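Local coordinates for RNA-dependent RNA Polymerase (Bombyx mori cytoplasmic polyhedrosis virus, PDB 6TZ0), which catalyses RNA-templated RNA synthesis, making plus strands in transcription and minus strands in genome replication of a double-stranded RNA virus, at residues I750-L753 with N754-M757; Y1141-P1145 with R1146-F1150; P1204-I1207 with A1208-G1212. All blocks are in the same frame, centred on the assembly; numbering follows the deposited sequence.

In the fold
All three contacts are local and partly buried, but their places in the fold differ. Contacts 1 and 2 lie deep in the polymerase, their centres about 17 and 15 Å from the centre of the chain. Contact 3 is peripheral, about 42 Å out, at the end of the modelled chain. Helix 754-766 carries half of contact 1, and its far end touches the turn of contact 2. Helix 1174-1188 likewise packs against both contact 2 and contact 3. The chemistry changes with place. Contact 1 is mainly apolar and sits near ATP-binding arginines. Contact 2 combines a backbone-bonded turn with leucine packing. Contact 3 is held by regular helical bonds.

Contact 1 of 3, residues I750-L753 with N754-M757; sequences IGRL and NLAM
The loop leading into helix 754-766 folds back on the first helical turn here, with Ile750 set against Ala756. Methyl CG2 of Ile750 meets CB of Ala756 at 3.7 Å. This branch lies anti to the backbone N of Ile750, while CG1 lies anti to the carbonyl carbon (chi1 -70°). The reversal is made by a classic gamma turn centred on Gly751. Arg752 N donates to Ile750 O across it at 2.9 Å, and the positive phi of Gly751 suits a residue without a side chain. Leu753 also has a positive phi, 72°. Its backbone is met from the helix side, with Ala756 CB 3.8 Å from Leu753 CA. The side chain of Leu753 packs on Leu832 and Trp836. Arg752 joins in through its aliphatic part. Arg752 CG touches Leu755 CD2 at 3.7 Å. The chain then bends at chi2 (70°), and NE forms a salt bridge with Asp915. Ala756 and Met757 both rest on Leu789. The side chain of Leu753 is about 7 Å from that of Arg791 and about 9 Å from that of Arg147. Both arginines bind ATP in a structure of this protein, though no ATP is bound to this chain in the model. The arrangement is a gamma turn leading into a helix beside an ATP site.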
loop_
_atom_site.group_PDB
_atom_site.type_symbol
_atom_site.label_atom_id
_atom_site.label_comp_id
_atom_site.label_asym_id
_atom_site.label_seq_id
_atom_site.Cartn_x
_atom_site.Cartn_y
_atom_site.Cartn_z
ATOM N N ILE A 750 -6.376 -24.725 0.115
ATOM C CA ILE A 750 -6.101 -24.655 -1.314
ATOM C C ILE A 750 -7.368 -24.965 -2.100
ATOM O O ILE A 750 -7.838 -24.141 -2.892
ATOM C CB ILE A 750 -4.949 -25.597 -1.717
ATOM C CG1 ILE A 750 -3.606 -25.092 -1.168
ATOM C CG2 ILE A 750 -4.881 -25.735 -3.228
ATOM C CD1 ILE A 750 -3.195 -25.660 0.183
ATOM N N GLY A 751 -7.923 -26.152 -1.898
ATOM C CA GLY A 751 -9.111 -26.546 -2.623
ATOM C C GLY A 751 -8.839 -27.005 -4.041
ATOM O O GLY A 751 -8.884 -28.206 -4.325
ATOM N N ARG A 752 -8.526 -26.059 -4.931
ATOM C CA ARG A 752 -8.598 -26.328 -6.364
ATOM C C ARG A 752 -7.440 -27.200 -6.840
ATOM O O ARG A 752 -7.635 -28.079 -7.689
ATOM C CB ARG A 752 -8.641 -25.009 -7.134
ATOM C CG ARG A 752 -8.785 -25.167 -8.631
ATOM C CD ARG A 752 -10.163 -25.665 -9.015
ATOM N NE ARG A 752 -10.257 -25.886 -10.455
ATOM C CZ ARG A 752 -10.582 -24.949 -11.341
ATOM N NH1 ARG A 752 -10.843 -23.713 -10.940
ATOM N NH2 ARG A 752 -10.641 -25.249 -12.631
ATOM N N LEU A 753 -6.220 -26.910 -6.370
ATOM C CA LEU A 753 -5.008 -27.735 -6.465
ATOM C C LEU A 753 -4.416 -27.786 -7.880
ATOM O O LEU A 753 -3.295 -28.267 -8.075
ATOM C CB LEU A 753 -5.285 -29.140 -5.894
ATOM C CG LEU A 753 -4.243 -30.229 -5.648
ATOM C CD1 LEU A 753 -4.599 -30.989 -4.405
ATOM C CD2 LEU A 753 -4.233 -31.191 -6.807
ATOM N N ASN A 754 -5.137 -27.252 -8.865
ATOM C CA ASN A 754 -4.501 -26.792 -10.093
ATOM C C ASN A 754 -3.839 -25.441 -9.855
ATOM O O ASN A 754 -2.729 -25.181 -10.340
ATOM C CB ASN A 754 -5.549 -26.700 -11.201
ATOM C CG ASN A 754 -4.951 -26.472 -12.572
ATOM O OD1 ASN A 754 -3.734 -26.470 -12.754
ATOM N ND2 ASN A 754 -5.816 -26.253 -13.552
ATOM N N LEU A 755 -4.510 -24.578 -9.088
ATOM C CA LEU A 755 -3.938 -23.327 -8.611
ATOM C C LEU A 755 -2.707 -23.546 -7.742
ATOM O O LEU A 755 -1.784 -22.726 -7.785
ATOM C CB LEU A 755 -4.987 -22.545 -7.819
ATOM C CG LEU A 755 -5.936 -21.547 -8.493
ATOM C CD1 LEU A 755 -5.148 -20.365 -9.029
ATOM C CD2 LEU A 755 -6.781 -22.164 -9.594
ATOM N N ALA A 756 -2.669 -24.636 -6.972
ATOM C CA ALA A 756 -1.493 -24.943 -6.164
ATOM C C ALA A 756 -0.295 -25.284 -7.037
ATOM O O ALA A 756 0.828 -24.849 -6.755
ATOM C CB ALA A 756 -1.799 -26.097 -5.216
ATOM N N MET A 757 -0.514 -26.050 -8.106
ATOM C CA MET A 757 0.574 -26.333 -9.031
ATOM C C MET A 757 0.991 -25.097 -9.806
ATOM O O MET A 757 2.173 -24.953 -10.127
ATOM C CB MET A 757 0.190 -27.448 -9.993
ATOM C CG MET A 757 0.206 -28.809 -9.367
ATOM S SD MET A 757 1.838 -29.174 -8.705
ATOM C CE MET A 757 2.784 -29.336 -10.210
#

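Contact 2 of 3, residues Y1141-P1145 with R1146-F1150; sequences YVLSP and RQLFF
Leu1143 packs against Gln1147 and Leu1148 where the chain turns after strand 1141-1142. This is the tight side of the contact. Methyl CD1 of Leu1143 lies 3.7 Å from Leu1148 CD2 and 3.4 Å from Gln1147 OE1. The same methyl is near CD and NE2 of the amide, and the two side chains cross at about a right angle. Gln1147 is stretched out, with CG anti to the backbone N (chi1 -170°) and chi2 at 178°. That carries its amide across to methyl CD1 of Leu1143. There NE2 donates to the carbonyls of Met863 and Thr865, so this buried group is fixed by two bonds from the same nitrogen. Leu1148 continues the apolar packing onto Tyr1183 and Leu1187 of helix 1174-1188. The backbone closes the turn at Ser1144 O. Leu1148 N bonds to Ser1144 O at 3.0 Å, nearly straight at 168°. Gln1147 N adds a weak bond to Ser1144 O at 3.2 Å. Pro1145, Arg1146 and Gln1147, the inner residues of the turn, have helical backbone angles. The other side is looser. Pro1145 is exposed, though CB of its ring still touches Arg1146 N. The end of Arg1146 also leads away, although its side chain touches Asp766 of helix 754-766. Beyond the turn, Phe1149 CA makes a CA-H...O contact with Pro1145 O at 3.4 Å. Residues 1144-1148, closed by the bond from Leu1148 N to Ser1144 O, form an alpha turn, here with proline at the second position.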
loop_
_atom_site.group_PDB
_atom_site.type_symbol
_atom_site.label_atom_id
_atom_site.label_comp_id
_atom_site.label_asym_id
_atom_site.label_seq_id
_atom_site.Cartn_x
_atom_site.Cartn_y
_atom_site.Cartn_z
ATOM N N TYR A 1141 1.703 -21.751 -26.690
ATOM C CA TYR A 1141 2.657 -22.037 -25.627
ATOM C C TYR A 1141 2.709 -20.884 -24.627
ATOM O O TYR A 1141 2.263 -19.771 -24.907
ATOM C CB TYR A 1141 4.050 -22.315 -26.196
ATOM C CG TYR A 1141 4.698 -21.168 -26.945
ATOM C CD1 TYR A 1141 4.479 -20.986 -28.302
ATOM C CD2 TYR A 1141 5.561 -20.294 -26.303
ATOM C CE1 TYR A 1141 5.082 -19.956 -28.982
ATOM C CE2 TYR A 1141 6.166 -19.265 -26.978
ATOM C CZ TYR A 1141 5.919 -19.099 -28.317
ATOM O OH TYR A 1141 6.516 -18.075 -29.002
ATOM N N VAL A 1142 3.256 -21.170 -23.443
ATOM C CA VAL A 1142 3.384 -20.194 -22.360
ATOM C C VAL A 1142 4.790 -20.292 -21.779
ATOM O O VAL A 1142 5.200 -21.367 -21.326
ATOM C CB VAL A 1142 2.339 -20.407 -21.247
ATOM C CG1 VAL A 1142 2.610 -19.483 -20.085
ATOM C CG2 VAL A 1142 0.926 -20.172 -21.746
ATOM N N LEU A 1143 5.522 -19.177 -21.786
ATOM C CA LEU A 1143 6.744 -19.011 -21.003
ATOM C C LEU A 1143 6.546 -17.888 -19.990
ATOM O O LEU A 1143 5.446 -17.360 -19.825
ATOM C CB LEU A 1143 7.965 -18.711 -21.877
ATOM C CG LEU A 1143 8.726 -19.851 -22.561
ATOM C CD1 LEU A 1143 9.021 -20.970 -21.577
ATOM C CD2 LEU A 1143 8.045 -20.367 -23.782
ATOM N N SER A 1144 7.625 -17.519 -19.312
ATOM C CA SER A 1144 7.592 -16.495 -18.280
ATOM C C SER A 1144 8.860 -15.656 -18.337
ATOM O O SER A 1144 9.919 -16.155 -18.729
ATOM C CB SER A 1144 7.446 -17.130 -16.889
ATOM O OG SER A 1144 7.438 -16.150 -15.869
ATOM N N PRO A 1145 8.778 -14.371 -17.980
ATOM C CA PRO A 1145 9.990 -13.538 -17.982
ATOM C C PRO A 1145 11.001 -13.905 -16.908
ATOM O O PRO A 1145 12.201 -13.722 -17.133
ATOM C CB PRO A 1145 9.439 -12.123 -17.775
ATOM C CG PRO A 1145 8.047 -12.192 -18.263
ATOM C CD PRO A 1145 7.557 -13.552 -17.900
ATOM N N ARG A 1146 10.567 -14.399 -15.746
ATOM C CA ARG A 1146 11.518 -14.903 -14.760
ATOM C C ARG A 1146 12.168 -16.197 -15.213
ATOM O O ARG A 1146 13.263 -16.529 -14.752
ATOM C CB ARG A 1146 10.829 -15.124 -13.415
ATOM C CG ARG A 1146 10.359 -13.862 -12.748
ATOM C CD ARG A 1146 11.544 -13.083 -12.233
ATOM N NE ARG A 1146 11.149 -11.845 -11.575
ATOM C CZ ARG A 1146 12.011 -10.944 -11.124
ATOM N NH1 ARG A 1146 11.570 -9.841 -10.539
ATOM N NH2 ARG A 1146 13.312 -11.148 -11.258
ATOM N N GLN A 1147 11.510 -16.931 -16.102
ATOM C CA GLN A 1147 12.044 -18.182 -16.617
ATOM C C GLN A 1147 13.087 -17.919 -17.699
ATOM O O GLN A 1147 14.164 -18.521 -17.697
ATOM C CB GLN A 1147 10.887 -19.031 -17.147
ATOM C CG GLN A 1147 11.236 -20.450 -17.510
ATOM C CD GLN A 1147 10.034 -21.231 -17.987
ATOM O OE1 GLN A 1147 8.952 -20.675 -18.164
ATOM N NE2 GLN A 1147 10.209 -22.529 -18.174
ATOM N N LEU A 1148 12.765 -17.034 -18.639
ATOM C CA LEU A 1148 13.676 -16.625 -19.711
ATOM C C LEU A 1148 14.269 -15.259 -19.368
ATOM O O LEU A 1148 13.982 -14.246 -20.003
ATOM C CB LEU A 1148 12.933 -16.589 -21.050
ATOM C CG LEU A 1148 12.660 -17.797 -21.962
ATOM C CD1 LEU A 1148 13.875 -18.309 -22.648
ATOM C CD2 LEU A 1148 12.063 -18.945 -21.207
ATOM N N PHE A 1149 15.113 -15.245 -18.338
ATOM C CA PHE A 1149 15.541 -13.989 -17.725
ATOM C C PHE A 1149 16.594 -13.274 -18.571
ATOM O O PHE A 1149 16.379 -12.143 -19.013
ATOM C CB PHE A 1149 16.052 -14.281 -16.313
ATOM C CG PHE A 1149 16.442 -13.073 -15.513
ATOM C CD1 PHE A 1149 15.482 -12.302 -14.884
ATOM C CD2 PHE A 1149 17.771 -12.747 -15.341
ATOM C CE1 PHE A 1149 15.843 -11.200 -14.133
ATOM C CE2 PHE A 1149 18.136 -11.652 -14.592
ATOM C CZ PHE A 1149 17.171 -10.876 -13.987
ATOM N N PHE A 1150 17.738 -13.916 -18.810
ATOM C CA PHE A 1150 18.734 -13.398 -19.744
ATOM C C PHE A 1150 18.524 -13.861 -21.177
ATOM O O PHE A 1150 19.181 -13.334 -22.078
ATOM C CB PHE A 1150 20.156 -13.795 -19.335
ATOM C CG PHE A 1150 20.741 -12.951 -18.249
ATOM C CD1 PHE A 1150 21.156 -11.660 -18.515
ATOM C CD2 PHE A 1150 20.936 -13.466 -16.985
ATOM C CE1 PHE A 1150 21.713 -10.884 -17.522
ATOM C CE2 PHE A 1150 21.496 -12.698 -15.991
ATOM C CZ PHE A 1150 21.888 -11.405 -16.261
#

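Contact 3 of 3, residues P1204-I1207 with A1208-G1212; sequences PGLI and AYVRG
Leu1206 O is gripped by two backbone N-H groups. Val1210 N bonds to Leu1206 O at 2.9 Å, and Tyr1209 N adds a weak bond to Leu1206 O at 3.3 Å. Methyl CG2 of Val1210 also lies against Leu1206 O, at 3.3 Å. It is the branch anti to the carbonyl carbon, with CG1 anti to the backbone N (chi1 173°). The bond from Val1210 N is one of four with the i+4 to i pattern of an alpha helix. In the others Pro1204 O receives Ala1208 N, Gly1205 O receives Tyr1209 N, and Ile1207 O receives Arg1211 N. The last is the straightest of the set, 164° at the hydrogen. Arg1211 runs extended from CG to NE and crosses the side chain of Ile1207 obliquely. Arg1211 NE is 3.8 Å from Ile1207 CG2, and Arg1211 CG lies 3.3 Å from Ile1207 O. Gly1212 N still bonds to Ala1208 O at 3.2 Å, and the model ends there. Helix 1204-1211 follows strand 1196-1202 and packs against helix 1174-1188. Ile1207 touches Tyr1178 and Val1210 touches Cys1174 on that helix, while Tyr1209 reaches the loops at Ala1016 and Val1137.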
loop_
_atom_site.group_PDB
_atom_site.type_symbol
_atom_site.label_atom_id
_atom_site.label_comp_id
_atom_site.label_asym_id
_atom_site.label_seq_id
_atom_site.Cartn_x
_atom_site.Cartn_y
_atom_site.Cartn_z
ATOM N N PRO A 1204 3.013 -35.801 -42.840
ATOM C CA PRO A 1204 2.173 -35.380 -43.975
ATOM C C PRO A 1204 0.799 -34.886 -43.564
ATOM O O PRO A 1204 0.207 -34.061 -44.270
ATOM C CB PRO A 1204 2.086 -36.653 -44.828
ATOM C CG PRO A 1204 3.296 -37.423 -44.471
ATOM C CD PRO A 1204 3.525 -37.167 -43.019
ATOM N N GLY A 1205 0.283 -35.359 -42.431
ATOM C CA GLY A 1205 -0.919 -34.783 -41.866
ATOM C C GLY A 1205 -0.730 -33.365 -41.372
ATOM O O GLY A 1205 -1.661 -32.562 -41.435
ATOM N N LEU A 1206 0.473 -33.029 -40.898
ATOM C CA LEU A 1206 0.753 -31.648 -40.512
ATOM C C LEU A 1206 0.754 -30.734 -41.729
ATOM O O LEU A 1206 0.201 -29.631 -41.682
ATOM C CB LEU A 1206 2.087 -31.572 -39.767
ATOM C CG LEU A 1206 2.533 -30.319 -39.003
ATOM C CD1 LEU A 1206 3.403 -30.760 -37.856
ATOM C CD2 LEU A 1206 3.308 -29.322 -39.853
ATOM N N ILE A 1207 1.357 -31.192 -42.832
ATOM C CA ILE A 1207 1.351 -30.435 -44.080
ATOM C C ILE A 1207 -0.069 -30.292 -44.608
ATOM O O ILE A 1207 -0.476 -29.214 -45.061
ATOM C CB ILE A 1207 2.270 -31.117 -45.111
ATOM C CG1 ILE A 1207 3.679 -31.285 -44.545
ATOM C CG2 ILE A 1207 2.327 -30.320 -46.395
ATOM C CD1 ILE A 1207 4.340 -29.991 -44.168
ATOM N N ALA A 1208 -0.856 -31.368 -44.517
ATOM C CA ALA A 1208 -2.239 -31.342 -44.975
ATOM C C ALA A 1208 -3.111 -30.449 -44.105
ATOM O O ALA A 1208 -4.080 -29.865 -44.597
ATOM C CB ALA A 1208 -2.801 -32.762 -45.005
ATOM N N TYR A 1209 -2.789 -30.333 -42.819
ATOM C CA TYR A 1209 -3.544 -29.444 -41.951
ATOM C C TYR A 1209 -3.160 -27.989 -42.167
ATOM O O TYR A 1209 -4.009 -27.103 -42.036
ATOM C CB TYR A 1209 -3.336 -29.832 -40.487
ATOM C CG TYR A 1209 -4.168 -29.010 -39.535
ATOM C CD1 TYR A 1209 -5.524 -29.260 -39.381
ATOM C CD2 TYR A 1209 -3.603 -27.973 -38.804
ATOM C CE1 TYR A 1209 -6.294 -28.504 -38.529
ATOM C CE2 TYR A 1209 -4.367 -27.211 -37.945
ATOM C CZ TYR A 1209 -5.710 -27.484 -37.812
ATOM O OH TYR A 1209 -6.475 -26.732 -36.958
ATOM N N VAL A 1210 -1.896 -27.720 -42.487
ATOM C CA VAL A 1210 -1.485 -26.336 -42.696
ATOM C C VAL A 1210 -1.951 -25.829 -44.063
ATOM O O VAL A 1210 -2.347 -24.664 -44.197
ATOM C CB VAL A 1210 0.036 -26.211 -42.486
ATOM C CG1 VAL A 1210 0.534 -24.845 -42.849
ATOM C CG2 VAL A 1210 0.363 -26.443 -41.031
ATOM N N ARG A 1211 -1.966 -26.698 -45.085
ATOM C CA ARG A 1211 -2.530 -26.309 -46.379
ATOM C C ARG A 1211 -4.024 -26.029 -46.277
ATOM O O ARG A 1211 -4.532 -25.102 -46.918
ATOM C CB ARG A 1211 -2.302 -27.393 -47.430
ATOM C CG ARG A 1211 -0.890 -27.601 -47.918
ATOM C CD ARG A 1211 -0.923 -28.645 -49.022
ATOM N NE ARG A 1211 0.395 -29.118 -49.424
ATOM C CZ ARG A 1211 1.136 -28.559 -50.373
ATOM N NH1 ARG A 1211 0.696 -27.490 -51.017
ATOM N NH2 ARG A 1211 2.320 -29.072 -50.675
ATOM N N GLY A 1212 -4.740 -26.815 -45.483
ATOM C CA GLY A 1212 -6.167 -26.625 -45.307
ATOM C C GLY A 1212 -6.903 -27.884 -44.901
ATOM O O GLY A 1212 -7.193 -28.746 -45.730
#